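Local atomic coordinates of programmed cell death 6-interacting protein (Homo sapiens, PDB entry 2OEX), a protein that takes part in endocytosis, multivesicular body biogenesis, membrane repair, cytokinesis and apoptosis, sorting cargo into intralumenal vesicles as a class E VPS protein. Residues 185-190 with 288-293; 55-60 with 191-196. All coordinates share one frame; numbering follows the deposited sequence.

Contact 1 (185-190 with 288-293)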
# COMPACT_ATOMS: atom_id res chain seq x y z
N SER A 185 19.19 -4.67 -27.48
CA SER A 185 18.83 -5.56 -28.58
C SER A 185 19.20 -6.97 -28.17
O SER A 185 20.07 -7.18 -27.31
CB SER A 185 19.49 -5.15 -29.90
OG SER A 185 20.90 -5.22 -29.83
N ALA A 186 18.51 -7.95 -28.74
CA ALA A 186 18.76 -9.33 -28.41
C ALA A 186 18.38 -10.21 -29.57
O ALA A 186 17.97 -9.73 -30.61
CB ALA A 186 17.98 -9.73 -27.15
N ASN A 187 18.57 -11.51 -29.36
CA ASN A 187 18.03 -12.55 -30.23
C ASN A 187 16.50 -12.51 -30.25
O ASN A 187 15.86 -12.50 -29.18
CB ASN A 187 18.46 -13.92 -29.70
CG ASN A 187 19.73 -14.43 -30.32
OD1 ASN A 187 20.55 -13.67 -30.86
ND2 ASN A 187 19.92 -15.74 -30.25
N PRO A 188 15.92 -12.50 -31.46
CA PRO A 188 14.50 -12.80 -31.55
C PRO A 188 14.20 -14.24 -31.06
O PRO A 188 15.06 -15.13 -31.19
CB PRO A 188 14.21 -12.71 -33.07
CG PRO A 188 15.54 -12.80 -33.74
CD PRO A 188 16.51 -12.19 -32.78
N ALA A 189 13.01 -14.44 -30.49
CA ALA A 189 12.39 -15.76 -30.53
C ALA A 189 12.01 -15.96 -32.00
O ALA A 189 11.14 -15.25 -32.52
CB ALA A 189 11.14 -15.80 -29.65
N LYS A 190 12.69 -16.89 -32.67
CA LYS A 190 12.55 -17.05 -34.12
C LYS A 190 11.27 -17.78 -34.52
O LYS A 190 10.72 -17.54 -35.60
CB LYS A 190 13.77 -17.77 -34.70
CG LYS A 190 15.00 -16.90 -34.89
CD LYS A 190 16.07 -17.67 -35.67
CE LYS A 190 17.35 -16.87 -35.84
NZ LYS A 190 18.49 -17.72 -36.25
N MSE A 288 9.51 -21.09 -26.33
CA MSE A 288 10.29 -20.67 -27.48
C MSE A 288 10.97 -19.32 -27.29
O MSE A 288 11.33 -18.66 -28.27
CB MSE A 288 9.41 -20.64 -28.74
CG MSE A 288 8.48 -19.44 -28.81
SE MSE A 288 6.95 -19.76 -29.96
CE MSE A 288 6.13 -21.31 -29.07
N LYS A 289 11.16 -18.90 -26.05
CA LYS A 289 11.78 -17.60 -25.80
C LYS A 289 13.22 -17.73 -25.29
O LYS A 289 13.59 -18.73 -24.69
CB LYS A 289 10.91 -16.71 -24.90
CG LYS A 289 11.14 -16.82 -23.40
CD LYS A 289 10.20 -15.90 -22.65
CE LYS A 289 10.63 -15.74 -21.19
NZ LYS A 289 10.13 -14.44 -20.61
N GLN A 290 14.01 -16.70 -25.55
CA GLN A 290 15.44 -16.72 -25.26
C GLN A 290 15.76 -16.49 -23.79
O GLN A 290 15.10 -15.71 -23.10
CB GLN A 290 16.14 -15.66 -26.10
CG GLN A 290 15.79 -15.68 -27.58
CD GLN A 290 16.08 -17.03 -28.26
OE1 GLN A 290 16.98 -17.77 -27.86
NE2 GLN A 290 15.31 -17.33 -29.30
N SER A 291 16.79 -17.18 -23.31
CA SER A 291 17.34 -16.87 -22.01
C SER A 291 18.80 -16.41 -22.09
O SER A 291 19.56 -16.57 -21.13
CB SER A 291 17.19 -18.04 -21.04
OG SER A 291 17.61 -17.65 -19.74
N ASN A 292 19.20 -15.85 -23.24
CA ASN A 292 20.49 -15.16 -23.30
C ASN A 292 20.46 -14.10 -22.20
O ASN A 292 19.40 -13.62 -21.83
CB ASN A 292 20.69 -14.44 -24.63
CG ASN A 292 20.62 -15.36 -25.84
OD1 ASN A 292 20.05 -14.98 -26.87
ND2 ASN A 292 21.21 -16.55 -25.74
N ASN A 293 21.63 -13.75 -21.68
CA ASN A 293 21.71 -12.66 -20.71
C ASN A 293 21.09 -11.38 -21.27
O ASN A 293 20.48 -10.62 -20.53
CB ASN A 293 23.15 -12.42 -20.30
CG ASN A 293 23.27 -11.69 -18.99
OD1 ASN A 293 23.32 -12.32 -17.92
ND2 ASN A 293 23.30 -10.36 -19.06

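Contact 2 (55-60 with 191-196)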
# COMPACT_ATOMS: atom_id res chain seq x y z
N GLU A 55 5.01 -9.10 -30.35
CA GLU A 55 5.22 -8.13 -31.41
C GLU A 55 6.70 -8.00 -31.77
O GLU A 55 7.04 -7.34 -32.74
CB GLU A 55 4.70 -6.76 -30.98
CG GLU A 55 3.20 -6.69 -30.80
CD GLU A 55 2.76 -5.38 -30.19
OE1 GLU A 55 1.55 -5.13 -30.07
OE2 GLU A 55 3.65 -4.59 -29.82
N ASP A 56 7.56 -8.63 -30.99
CA ASP A 56 8.99 -8.38 -31.05
C ASP A 56 9.71 -9.34 -31.98
O ASP A 56 10.53 -10.14 -31.53
CB ASP A 56 9.57 -8.50 -29.65
CG ASP A 56 10.91 -7.83 -29.51
OD1 ASP A 56 11.22 -6.92 -30.31
OD2 ASP A 56 11.65 -8.21 -28.57
N VAL A 57 9.40 -9.27 -33.27
CA VAL A 57 10.10 -10.13 -34.23
C VAL A 57 11.59 -9.76 -34.41
O VAL A 57 12.45 -10.64 -34.37
CB VAL A 57 9.33 -10.36 -35.59
CG1 VAL A 57 8.58 -9.13 -36.06
CG2 VAL A 57 10.28 -10.85 -36.68
N SER A 58 11.90 -8.47 -34.57
CA SER A 58 13.28 -8.08 -34.80
C SER A 58 14.16 -8.34 -33.57
O SER A 58 15.25 -8.91 -33.68
CB SER A 58 13.36 -6.61 -35.23
OG SER A 58 13.05 -5.74 -34.16
N GLY A 59 13.68 -7.93 -32.40
CA GLY A 59 14.51 -7.92 -31.21
C GLY A 59 15.54 -6.79 -31.23
O GLY A 59 16.43 -6.76 -30.38
N ASP A 60 15.42 -5.88 -32.20
CA ASP A 60 16.22 -4.65 -32.21
C ASP A 60 15.44 -3.41 -32.67
O ASP A 60 16.03 -2.46 -33.18
CB ASP A 60 17.55 -4.80 -32.97
CG ASP A 60 17.37 -5.02 -34.48
OD1 ASP A 60 18.36 -5.47 -35.12
OD2 ASP A 60 16.29 -4.75 -35.03
N THR A 191 10.81 -18.66 -33.64
CA THR A 191 9.69 -19.55 -33.93
C THR A 191 8.33 -18.82 -33.93
O THR A 191 7.59 -18.90 -34.91
CB THR A 191 9.67 -20.74 -32.94
OG1 THR A 191 10.88 -21.49 -33.09
CG2 THR A 191 8.48 -21.66 -33.21
N MSE A 192 8.03 -18.12 -32.85
CA MSE A 192 6.81 -17.32 -32.70
C MSE A 192 6.16 -16.85 -34.02
O MSE A 192 4.98 -17.11 -34.25
CB MSE A 192 7.11 -16.14 -31.77
CG MSE A 192 6.48 -14.82 -32.16
SE MSE A 192 7.35 -13.38 -31.21
CE MSE A 192 7.23 -11.98 -32.57
N GLN A 193 6.94 -16.19 -34.86
CA GLN A 193 6.50 -15.58 -36.13
C GLN A 193 5.44 -16.37 -36.91
O GLN A 193 5.77 -17.23 -37.75
CB GLN A 193 7.72 -15.29 -37.01
CG GLN A 193 8.60 -14.17 -36.44
CD GLN A 193 10.10 -14.46 -36.53
OE1 GLN A 193 10.85 -14.17 -35.60
NE2 GLN A 193 10.54 -15.03 -37.65
N GLY A 194 4.17 -16.07 -36.63
CA GLY A 194 3.03 -16.74 -37.25
C GLY A 194 2.81 -18.18 -36.81
O GLY A 194 2.67 -19.08 -37.66
N SER A 195 2.78 -18.40 -35.49
CA SER A 195 2.53 -19.74 -34.93
C SER A 195 1.17 -19.81 -34.24
O SER A 195 0.46 -18.80 -34.15
CB SER A 195 3.65 -20.13 -33.96
OG SER A 195 3.69 -19.26 -32.85
N GLU A 196 0.80 -21.00 -33.74
CA GLU A 196 -0.52 -21.21 -33.14
C GLU A 196 -0.69 -20.41 -31.85
O GLU A 196 -1.67 -19.68 -31.73
CB GLU A 196 -0.80 -22.70 -32.88
CG GLU A 196 -2.14 -23.24 -33.45
CD GLU A 196 -3.39 -22.50 -32.97
OE1 GLU A 196 -3.57 -21.32 -33.36
OE2 GLU A 196 -4.21 -23.09 -32.23

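Contact 1 (185-190 with 288-293)
Gln290 of 288-293 lies against the backbone of Asn187, Pro188 and Ala189. Its CG stands beside its own backbone N (chi1 -50°). This first turn sets Gln290 CG 3.6 Å from Asn187 O; the bend at chi2 then carries the amide along the opposing chain. Gln290 NE2 ends 2.9 Å from the carbonyl O of Pro188 and is also near the CA of Ala189. Asn187 and Asn292 form the second side-chain pair. They cross at about a right angle, with amide planes 81° apart. Asn292 OD1 comes to 3.4 Å from Asn187 CB. Asn292 OD1 is also 3.5 Å from Asn187 ND2, but at an angle too poor for a hydrogen bond. At the other end, the methyl of Ala189 rests on the carbonyl O of Met288, a selenomethionine. The touching parts, 187-190 and 288-292, run nearly antiparallel, 167° apart, at the surface of the V domain where its two arms meet. Lys289 directs its amine elsewhere, to a salt bridge with Glu299. Segment 185-190 links helices 176-182 and 196-224. Segment 288-293 links helix 245-286 to helix 293-349, whose first turn touches Gln290 through Ala295.

Contact 2 (55-60 with 191-196)
Met192, a selenomethionine, points its side chain at the loop 55-60 and touches it with the terminal methyl. From CB the chain extends through CG to SE, with chi2 near 180° (-164°). CB, CG and SE serve as the arm, and of the side chain only CE comes into contact with 55-60. The bend at chi3 sets CE against the backbone at Asp56 and Val57. Met192 CE lies 3.5 Å from Val57 N and 3.7 Å from Asp56 C. Met192 CE also meets Val57 CB at 4.0 Å. A methyl group thus covers the peptide link between the two residues, at the inverse gamma turn centred on Asp56. Val57 has a second neighbour in Gln193. The two side chains cross at about a right angle, and Gln193 CG packs 3.7 Å from Val57 CG2. The contact is small and rests mainly on methyl groups packed against backbone and side chain. Within 191-196, Ser195 OG donates to Met192 O at 2.9 Å, tying the two ends of the bend through Gly194. In the facing loop, Ser58 OG accepts from Asp60 N at 3.1 Å in an ST turn. Asp56 is bound by a salt bridge to Arg298 of helix 293-349. The loop 55-60 joins helix 52-55 to helix 64-75. Segment 191-196 leads into helix 196-224. Their meeting brings together connections between helices that are distant along the chain.

Contacts 1 and 2 lie about 10 Å apart, centre to centre, at one end of the elongated helical V domain. The centre of contact 1 lies about 39 Å, and that of contact 2 about 37 Å, from the centre of the chain. Their segments alternate in sequence: 55-60, 185-190, 191-196, then 288-293. The middle two are consecutive parts of one connection between helices 176-182 and 196-224. Its first half makes contact 1 and its second contact 2, though each half also touches the other loop. Ala186 N probably hydrogen-bonds to Gly59 O at 2.9 Å, and the selenium of Met288 packs on Met192 N. The three loops thus gather at the apex where the V's two arms join.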